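Local coordinates for cupin 2, conserved barrel domain protein (Novosphingobium aromaticivorans DSM 12444, PDB 3ES1) that is of unknown function but adopts a cupin-like beta-barrel fold and assembles as a two-chain unit, at residues G43-T53 with S79-K90; L6-V14 with T141-F149. All blocks are in the same frame, centred on the assembly; numbering follows the deposited sequence.

Contact 1: G43-T53 with S79-K90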
loop_
_atom_site.group_PDB
_atom_site.type_symbol
_atom_site.label_atom_id
_atom_site.label_comp_id
_atom_site.label_asym_id
_atom_site.label_seq_id
_atom_site.Cartn_x
_atom_site.Cartn_y
_atom_site.Cartn_z
ATOM N N GLY A 43 -0.674 20.502 13.938
ATOM C CA GLY A 43 0.485 20.977 13.185
ATOM C C GLY A 43 1.644 19.989 13.094
ATOM O O GLY A 43 2.701 20.325 12.637
ATOM N N ASP A 44 1.423 18.761 13.516
ATOM C CA ASP A 44 2.471 17.717 13.494
ATOM C C ASP A 44 2.663 17.011 12.153
ATOM O O ASP A 44 3.740 16.496 11.877
ATOM C CB ASP A 44 2.208 16.685 14.579
ATOM C CG ASP A 44 2.275 17.306 15.997
ATOM O OD1 ASP A 44 3.182 18.100 16.229
ATOM O OD2 ASP A 44 1.420 17.014 16.822
ATOM N N ALA A 45 1.592 16.988 11.371
ATOM C CA ALA A 45 1.514 16.224 10.102
ATOM C C ALA A 45 0.546 16.888 9.108
ATOM O O ALA A 45 -0.333 17.670 9.479
ATOM C CB ALA A 45 1.101 14.724 10.340
ATOM N N SER A 46 0.817 16.628 7.836
ATOM C CA SER A 46 -0.021 17.094 6.726
ATOM C C SER A 46 -0.436 15.803 5.990
ATOM O O SER A 46 0.399 14.956 5.689
ATOM C CB SER A 46 0.818 18.031 5.877
ATOM O OG SER A 46 0.092 18.610 4.835
ATOM N N PHE A 47 -1.726 15.618 5.769
ATOM C CA PHE A 47 -2.226 14.328 5.260
ATOM C C PHE A 47 -3.183 14.406 4.066
ATOM O O PHE A 47 -3.755 15.444 3.763
ATOM C CB PHE A 47 -2.863 13.519 6.411
ATOM C CG PHE A 47 -4.333 13.743 6.579
ATOM C CD1 PHE A 47 -4.832 14.951 7.023
ATOM C CD2 PHE A 47 -5.215 12.735 6.295
ATOM C CE1 PHE A 47 -6.198 15.134 7.138
ATOM C CE2 PHE A 47 -6.563 12.916 6.412
ATOM C CZ PHE A 47 -7.060 14.087 6.849
ATOM N N LEU A 48 -3.316 13.250 3.376
ATOM C CA LEU A 48 -4.305 13.081 2.316
ATOM C C LEU A 48 -4.873 11.710 2.287
ATOM O O LEU A 48 -4.132 10.751 2.084
ATOM C CB LEU A 48 -3.694 13.398 0.935
ATOM C CG LEU A 48 -4.498 13.260 -0.366
ATOM C CD1 LEU A 48 -5.678 14.268 -0.430
ATOM C CD2 LEU A 48 -3.607 13.401 -1.623
ATOM N N LEU A 49 -6.199 11.618 2.458
ATOM C CA LEU A 49 -6.948 10.362 2.180
ATOM C C LEU A 49 -6.987 10.095 0.692
ATOM O O LEU A 49 -7.300 10.975 -0.101
ATOM C CB LEU A 49 -8.367 10.463 2.747
ATOM C CG LEU A 49 -9.262 9.261 2.606
ATOM C CD1 LEU A 49 -8.587 8.022 3.174
ATOM C CD2 LEU A 49 -10.615 9.550 3.198
ATOM N N VAL A 50 -6.674 8.868 0.303
ATOM C CA VAL A 50 -6.638 8.528 -1.106
ATOM C C VAL A 50 -7.817 7.645 -1.522
ATOM O O VAL A 50 -8.458 7.921 -2.512
ATOM C CB VAL A 50 -5.263 7.923 -1.480
ATOM C CG1 VAL A 50 -5.291 7.366 -2.875
ATOM C CG2 VAL A 50 -4.190 9.077 -1.365
ATOM N N TRP A 51 -8.077 6.613 -0.735
ATOM C CA TRP A 51 -9.156 5.651 -0.988
ATOM C C TRP A 51 -9.508 4.895 0.284
ATOM O O TRP A 51 -8.696 4.790 1.217
ATOM C CB TRP A 51 -8.751 4.639 -2.108
ATOM C CG TRP A 51 -9.924 3.976 -2.818
ATOM C CD1 TRP A 51 -10.446 2.759 -2.558
ATOM C CD2 TRP A 51 -10.749 4.548 -3.843
ATOM N NE1 TRP A 51 -11.536 2.517 -3.347
ATOM C CE2 TRP A 51 -11.741 3.596 -4.160
ATOM C CE3 TRP A 51 -10.753 5.776 -4.516
ATOM C CZ2 TRP A 51 -12.727 3.841 -5.128
ATOM C CZ3 TRP A 51 -11.683 6.004 -5.462
ATOM C CH2 TRP A 51 -12.675 5.049 -5.767
ATOM N N THR A 52 -10.717 4.359 0.252
ATOM C CA THR A 52 -11.260 3.443 1.259
ATOM C C THR A 52 -12.157 2.418 0.617
ATOM O O THR A 52 -12.775 2.678 -0.415
ATOM C CB THR A 52 -12.113 4.165 2.303
ATOM O OG1 THR A 52 -13.290 4.699 1.696
ATOM C CG2 THR A 52 -11.306 5.280 2.975
ATOM N N THR A 53 -12.254 1.254 1.235
ATOM C CA THR A 53 -13.300 0.271 0.876
ATOM C C THR A 53 -14.118 -0.002 2.129
ATOM O O THR A 53 -13.562 -0.038 3.239
ATOM C CB THR A 53 -12.658 -1.028 0.296
ATOM O OG1 THR A 53 -11.925 -1.710 1.310
ATOM C CG2 THR A 53 -11.730 -0.681 -0.849
ATOM N N SER A 79 -10.765 -1.217 4.233
ATOM C CA SER A 79 -9.405 -0.729 3.990
ATOM C C SER A 79 -9.357 0.746 3.765
ATOM O O SER A 79 -10.337 1.392 3.391
ATOM C CB SER A 79 -8.706 -1.460 2.821
ATOM O OG SER A 79 -9.162 -1.063 1.532
ATOM N N VAL A 80 -8.173 1.258 4.023
ATOM C CA VAL A 80 -7.844 2.705 3.907
ATOM C C VAL A 80 -6.454 2.869 3.291
ATOM O O VAL A 80 -5.497 2.194 3.691
ATOM C CB VAL A 80 -7.848 3.433 5.286
ATOM C CG1 VAL A 80 -7.436 4.895 5.131
ATOM C CG2 VAL A 80 -9.240 3.393 5.938
ATOM N N ILE A 81 -6.335 3.742 2.308
ATOM C CA ILE A 81 -4.996 4.208 1.896
ATOM C C ILE A 81 -4.965 5.716 2.037
ATOM O O ILE A 81 -5.807 6.419 1.510
ATOM C CB ILE A 81 -4.543 3.723 0.459
ATOM C CG1 ILE A 81 -3.129 4.254 0.085
ATOM C CG2 ILE A 81 -5.564 4.100 -0.616
ATOM C CD1 ILE A 81 -2.485 3.551 -1.120
ATOM N N ARG A 82 -3.990 6.192 2.811
ATOM C CA ARG A 82 -3.747 7.626 2.950
ATOM C C ARG A 82 -2.264 7.921 2.917
ATOM O O ARG A 82 -1.419 7.037 3.175
ATOM C CB ARG A 82 -4.412 8.156 4.240
ATOM C CG ARG A 82 -3.821 7.601 5.492
ATOM C CD ARG A 82 -4.425 8.243 6.712
ATOM N NE ARG A 82 -4.042 7.468 7.870
ATOM C CZ ARG A 82 -4.875 6.733 8.593
ATOM N NH1 ARG A 82 -6.163 6.724 8.336
ATOM N NH2 ARG A 82 -4.400 6.060 9.622
ATOM N N VAL A 83 -1.955 9.178 2.590
ATOM C CA VAL A 83 -0.615 9.711 2.612
ATOM C C VAL A 83 -0.445 10.665 3.816
ATOM O O VAL A 83 -1.248 11.591 4.035
ATOM C CB VAL A 83 -0.272 10.426 1.272
ATOM C CG1 VAL A 83 1.113 11.069 1.349
ATOM C CG2 VAL A 83 -0.410 9.499 0.071
ATOM N N VAL A 84 0.580 10.392 4.601
ATOM C CA VAL A 84 0.898 11.200 5.828
ATOM C C VAL A 84 2.301 11.773 5.719
ATOM O O VAL A 84 3.288 11.050 5.516
ATOM C CB VAL A 84 0.724 10.407 7.173
ATOM C CG1 VAL A 84 1.020 11.288 8.394
ATOM C CG2 VAL A 84 -0.708 9.873 7.287
ATOM N N ASP A 85 2.364 13.095 5.825
ATOM C CA ASP A 85 3.653 13.819 5.838
ATOM C C ASP A 85 3.929 14.246 7.247
ATOM O O ASP A 85 3.279 15.149 7.780
ATOM C CB ASP A 85 3.622 15.058 4.959
ATOM C CG ASP A 85 3.357 14.751 3.487
ATOM O OD1 ASP A 85 3.416 13.576 3.057
ATOM O OD2 ASP A 85 3.136 15.722 2.736
HETATM N N MSE A 86 4.905 13.570 7.841
HETATM C CA MSE A 86 5.368 13.855 9.204
HETATM C C MSE A 86 6.337 15.025 9.113
HETATM O O MSE A 86 7.307 14.995 8.348
HETATM C CB MSE A 86 6.070 12.645 9.841
HETATM C CG MSE A 86 5.202 11.391 10.105
HETATM SE SE MSE A 86 3.598 11.717 11.143
HETATM C CE MSE A 86 4.242 11.864 12.948
ATOM N N LEU A 87 6.048 16.069 9.876
ATOM C CA LEU A 87 6.862 17.303 9.827
ATOM C C LEU A 87 8.116 17.200 10.692
ATOM O O LEU A 87 8.159 16.407 11.639
ATOM C CB LEU A 87 6.022 18.545 10.190
ATOM C CG LEU A 87 5.185 19.234 9.073
ATOM C CD1 LEU A 87 4.428 18.332 8.214
ATOM C CD2 LEU A 87 4.242 20.243 9.616
ATOM N N PRO A 88 9.170 17.965 10.340
ATOM C CA PRO A 88 10.437 17.807 11.078
ATOM C C PRO A 88 10.285 18.132 12.559
ATOM O O PRO A 88 9.643 19.102 12.909
ATOM C CB PRO A 88 11.391 18.800 10.391
ATOM C CG PRO A 88 10.668 19.467 9.383
ATOM C CD PRO A 88 9.319 18.846 9.180
ATOM N N GLY A 89 10.880 17.307 13.408
ATOM C CA GLY A 89 10.816 17.502 14.854
ATOM C C GLY A 89 9.484 17.183 15.500
ATOM O O GLY A 89 9.225 17.533 16.649
ATOM N N LYS A 90 8.607 16.545 14.740
ATOM C CA LYS A 90 7.255 16.221 15.214
ATOM C C LYS A 90 7.065 14.735 15.377
ATOM O O LYS A 90 7.769 13.910 14.765
ATOM C CB LYS A 90 6.188 16.741 14.231
ATOM C CG LYS A 90 6.245 18.245 13.877
ATOM C CD LYS A 90 6.164 19.160 15.090
ATOM C CE LYS A 90 5.826 20.596 14.698
ATOM N NZ LYS A 90 5.868 21.481 15.870
HETATM O O HOH W 1 2.989 20.777 16.207
#

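Contact 2: L6-V14 with T141-F149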
loop_
_atom_site.group_PDB
_atom_site.type_symbol
_atom_site.label_atom_id
_atom_site.label_comp_id
_atom_site.label_asym_id
_atom_site.label_seq_id
_atom_site.Cartn_x
_atom_site.Cartn_y
_atom_site.Cartn_z
ATOM N N LEU A 6 1.298 23.143 -3.831
ATOM C CA LEU A 6 2.241 22.461 -2.941
ATOM C C LEU A 6 1.514 22.043 -1.669
ATOM O O LEU A 6 0.626 22.724 -1.187
ATOM C CB LEU A 6 3.386 23.422 -2.579
ATOM C CG LEU A 6 4.765 22.897 -2.331
ATOM C CD1 LEU A 6 5.236 22.085 -3.538
ATOM C CD2 LEU A 6 5.675 24.144 -1.997
ATOM N N SER A 7 1.881 20.874 -1.155
ATOM C CA SER A 7 1.378 20.388 0.137
ATOM C C SER A 7 1.791 21.303 1.295
ATOM O O SER A 7 2.786 22.054 1.241
ATOM C CB SER A 7 1.893 18.971 0.412
ATOM O OG SER A 7 1.449 18.040 -0.575
ATOM N N ASP A 8 0.996 21.243 2.351
ATOM C CA ASP A 8 1.252 22.079 3.539
ATOM C C ASP A 8 2.586 21.684 4.200
ATOM O O ASP A 8 3.092 22.392 5.057
ATOM C CB ASP A 8 0.100 22.009 4.550
ATOM C CG ASP A 8 -1.171 22.714 4.050
ATOM O OD1 ASP A 8 -1.088 23.474 3.072
ATOM O OD2 ASP A 8 -2.265 22.512 4.634
ATOM N N SER A 9 3.136 20.527 3.806
ATOM C CA SER A 9 4.423 20.035 4.329
ATOM C C SER A 9 5.563 20.557 3.474
ATOM O O SER A 9 6.733 20.353 3.784
ATOM C CB SER A 9 4.474 18.518 4.236
ATOM O OG SER A 9 4.200 18.155 2.886
ATOM N N GLY A 10 5.200 21.214 2.384
ATOM C CA GLY A 10 6.190 21.691 1.391
ATOM C C GLY A 10 6.578 20.698 0.321
ATOM O O GLY A 10 7.392 21.010 -0.587
ATOM N N LEU A 11 5.985 19.522 0.427
ATOM C CA LEU A 11 6.157 18.431 -0.571
ATOM C C LEU A 11 5.111 18.489 -1.698
ATOM O O LEU A 11 4.061 19.111 -1.552
ATOM C CB LEU A 11 6.083 17.080 0.127
ATOM C CG LEU A 11 7.161 16.767 1.155
ATOM C CD1 LEU A 11 6.914 15.413 1.817
ATOM C CD2 LEU A 11 8.513 16.770 0.460
ATOM N N PRO A 12 5.424 17.898 -2.856
ATOM C CA PRO A 12 4.507 17.937 -4.012
ATOM C C PRO A 12 3.136 17.363 -3.731
ATOM O O PRO A 12 3.000 16.520 -2.848
ATOM C CB PRO A 12 5.219 17.044 -5.041
ATOM C CG PRO A 12 6.642 17.153 -4.721
ATOM C CD PRO A 12 6.670 17.169 -3.188
ATOM N N PRO A 13 2.106 17.857 -4.435
ATOM C CA PRO A 13 0.790 17.219 -4.308
ATOM C C PRO A 13 0.841 15.839 -4.902
ATOM O O PRO A 13 1.772 15.471 -5.613
ATOM C CB PRO A 13 -0.148 18.118 -5.119
ATOM C CG PRO A 13 0.742 18.863 -6.091
ATOM C CD PRO A 13 2.113 18.962 -5.411
ATOM N N VAL A 14 -0.200 15.085 -4.621
ATOM C CA VAL A 14 -0.271 13.672 -4.998
ATOM C C VAL A 14 -1.270 13.419 -6.146
ATOM O O VAL A 14 -2.417 13.771 -6.068
ATOM C CB VAL A 14 -0.685 12.842 -3.759
ATOM C CG1 VAL A 14 -0.829 11.327 -4.106
ATOM C CG2 VAL A 14 0.279 13.102 -2.563
ATOM N N THR A 141 14.433 14.207 11.882
ATOM C CA THR A 141 15.199 14.920 10.850
ATOM C C THR A 141 14.733 16.373 10.651
ATOM O O THR A 141 13.785 16.825 11.276
ATOM C CB THR A 141 15.163 14.226 9.440
ATOM O OG1 THR A 141 13.952 14.565 8.739
ATOM C CG2 THR A 141 15.276 12.677 9.544
ATOM N N ASP A 142 15.431 17.074 9.753
ATOM C CA ASP A 142 15.147 18.498 9.400
ATOM C C ASP A 142 14.349 18.658 8.123
ATOM O O ASP A 142 14.088 19.755 7.663
ATOM C CB ASP A 142 16.456 19.274 9.294
ATOM C CG ASP A 142 17.144 19.386 10.673
ATOM O OD1 ASP A 142 16.388 19.478 11.683
ATOM O OD2 ASP A 142 18.405 19.321 10.749
ATOM N N LYS A 143 13.875 17.550 7.598
ATOM C CA LYS A 143 13.067 17.572 6.400
ATOM C C LYS A 143 11.792 16.770 6.634
ATOM O O LYS A 143 11.820 15.837 7.437
ATOM C CB LYS A 143 13.822 16.909 5.249
ATOM C CG LYS A 143 15.122 17.566 4.818
ATOM C CD LYS A 143 15.847 16.757 3.742
ATOM N N PRO A 144 10.681 17.093 5.903
ATOM C CA PRO A 144 9.481 16.263 6.056
ATOM C C PRO A 144 9.715 14.821 5.546
ATOM O O PRO A 144 10.607 14.556 4.766
ATOM C CB PRO A 144 8.403 16.998 5.208
ATOM C CG PRO A 144 9.212 17.828 4.187
ATOM C CD PRO A 144 10.453 18.227 4.987
ATOM N N CYS A 145 8.937 13.915 6.095
ATOM C CA CYS A 145 8.919 12.531 5.674
ATOM C C CYS A 145 7.512 12.135 5.232
ATOM O O CYS A 145 6.542 12.288 5.991
ATOM C CB CYS A 145 9.324 11.636 6.856
ATOM S SG CYS A 145 9.272 9.885 6.459
ATOM N N ARG A 146 7.411 11.658 4.008
ATOM C CA ARG A 146 6.137 11.205 3.431
ATOM C C ARG A 146 6.044 9.697 3.466
ATOM O O ARG A 146 6.922 8.986 2.994
ATOM C CB ARG A 146 5.961 11.688 1.996
ATOM C CG ARG A 146 4.682 11.152 1.349
ATOM C CD ARG A 146 4.328 11.869 0.050
ATOM N NE ARG A 146 3.846 13.210 0.350
ATOM C CZ ARG A 146 3.563 14.153 -0.551
ATOM N NH1 ARG A 146 3.689 13.949 -1.868
ATOM N NH2 ARG A 146 3.158 15.326 -0.116
ATOM N N ILE A 147 4.940 9.225 4.034
ATOM C CA ILE A 147 4.662 7.798 4.113
ATOM C C ILE A 147 3.268 7.499 3.561
ATOM O O ILE A 147 2.313 8.187 3.844
ATOM C CB ILE A 147 4.764 7.243 5.596
ATOM C CG1 ILE A 147 6.098 7.631 6.256
ATOM C CG2 ILE A 147 4.617 5.704 5.602
ATOM C CD1 ILE A 147 6.172 7.394 7.789
ATOM N N ALA A 148 3.206 6.489 2.708
ATOM C CA ALA A 148 1.914 5.945 2.237
ATOM C C ALA A 148 1.542 4.799 3.151
ATOM O O ALA A 148 2.332 3.832 3.332
ATOM C CB ALA A 148 2.036 5.427 0.766
ATOM N N PHE A 149 0.341 4.892 3.703
ATOM C CA PHE A 149 -0.180 3.881 4.603
ATOM C C PHE A 149 -1.425 3.214 4.048
ATOM O O PHE A 149 -2.407 3.867 3.671
ATOM C CB PHE A 149 -0.572 4.483 5.960
ATOM C CG PHE A 149 0.574 4.877 6.817
ATOM C CD1 PHE A 149 1.390 3.924 7.392
ATOM C CD2 PHE A 149 0.824 6.204 7.075
ATOM C CE1 PHE A 149 2.462 4.299 8.206
ATOM C CE2 PHE A 149 1.892 6.588 7.921
ATOM C CZ PHE A 149 2.705 5.648 8.475
#

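Contact 1: G43-T53 with S79-K90
A classic beta bulge interrupts the antiparallel pairing of strands 45-53 and 79-86: Val-50 and Trp-51 both face Ile-81, and their two amides share its carbonyl. Val-50 N reaches Ile-81 O at 2.9 Å and Trp-51 N follows at 3.2 Å, both donors in the carbonyl plane. The extra residue shifts the register by one and turns the Val-50 side chain toward strand 79-86, where its CB lies 3.9 Å from Ile-81 CG2 and its CG2 meets Val-83 CG2. That same Ile-81 methyl also packs on Trp-51 CB at 3.6 Å, because with CG1 anti to the backbone N (chi1 180°) CG2 is left between N and the carbonyl carbon. The Trp-51 side chain further packs on Arg-16 and Val-18 of strand 14-21 and on Val-129 of the second subunit.

These are neighbouring strands of the large antiparallel sheet of the cupin fold. Leu-48, Val-83, Ile-81 and Trp-51 lie on one face; Ala-45, Phe-47, Leu-49, Arg-82 and Val-84 lie on the other, where Leu-49 crosses Val-80 at about a right angle and brings CD1 to 3.9 Å from Val-80 CG1. At one end, Thr-53 OG1 and Ser-79 OG sit 2.8 Å apart, and Ser-79 OG also bonds to Tyr-102 OH of the second subunit.

Beyond the other end, Leu-87 to Lys-90 form a type II turn. Leu-87 N donates to Asp-44 O, while the lysine chain crosses the Asp-44 side chain, Lys-90 CD 3.4 Å from Asp-44 OD1. Their charges stay 4.3 Å apart, Lys-90 NZ to Asp-44 OD1, too far for a salt bridge; a water that donates to OD1 and accepts from NZ joins them instead. Asp-44 OD2 is hydrogen-bonded to Ser-42 OG.

Contact 2: L6-V14 with T141-F149
An extended start (chi1 176°) and a single bend at chi3 carry the Arg-146 guanidinium from strand 145-153 to the N-terminal loop, where it meets Pro-12 O end-on. Both terminal nitrogens grip this one carbonyl oxygen, Arg-146 NH1 at 2.8 Å and NH2 at 3.0 Å from Pro-12 O. The oxygen lies in the guanidinium plane, while the N-H...O angles of 150° and 142° reflect two donors converging on one atom. Apolar groups cover both faces of the cation: Leu-11 CB lies 3.4 Å from Arg-146 NH2 on one side, and Val-14 CG2 sits 3.6 Å from Arg-146 NH1 on the opposite side.

Residues 6-14 form the loop that leads into strand 14-21, the outermost of the large cupin sheet within this chain, and a type I turn from Ser-7 to Gly-10 folds it back. The arginine thus ties this N-terminal lead-in to a strand well inside the sheet, and its NE makes a salt bridge to Asp-85 on the neighbouring strand 79-86. A leucine in place of the buried Arg-146 would probably leave Pro-12 O without its two donors and Asp-85 without its positive mate.

Nearer the start of strand 145-153, Leu-11 meets the CB-CG corner of Pro-144 at a slant, Leu-11 CG to Pro-144 CG 3.8 Å, and sends CD1 to 3.8 Å from Arg-146 CB. Pro-144 CG also rests 3.6 Å from Ser-9 O, at the turn. Ser-7 OG lies at the guanidinium edge and takes a hydrogen bond from Thr-37 N.

Asp-85 joins the two contacts through both carboxylate oxygens. From strand 79-86 of contact 1 it reaches into contact 2, with OD1 2.8 Å from Arg-146 NE and OD2 2.7 Å from Ser-9 OG, the latter a probable hydrogen bond. The centres of the contacts are about 9 Å apart, and strands 79-86 and 145-153 are neighbours in one sheet. A second touch falls between turns, Pro-88 CB lying 3.2 Å from Thr-141 O. The N-terminal lead-in also packs on strand 45-53, Asp-8 CB 3.4 Å from Ser-46 OG. Along the chain, contact 1 is nested within the loop that contact 2 closes.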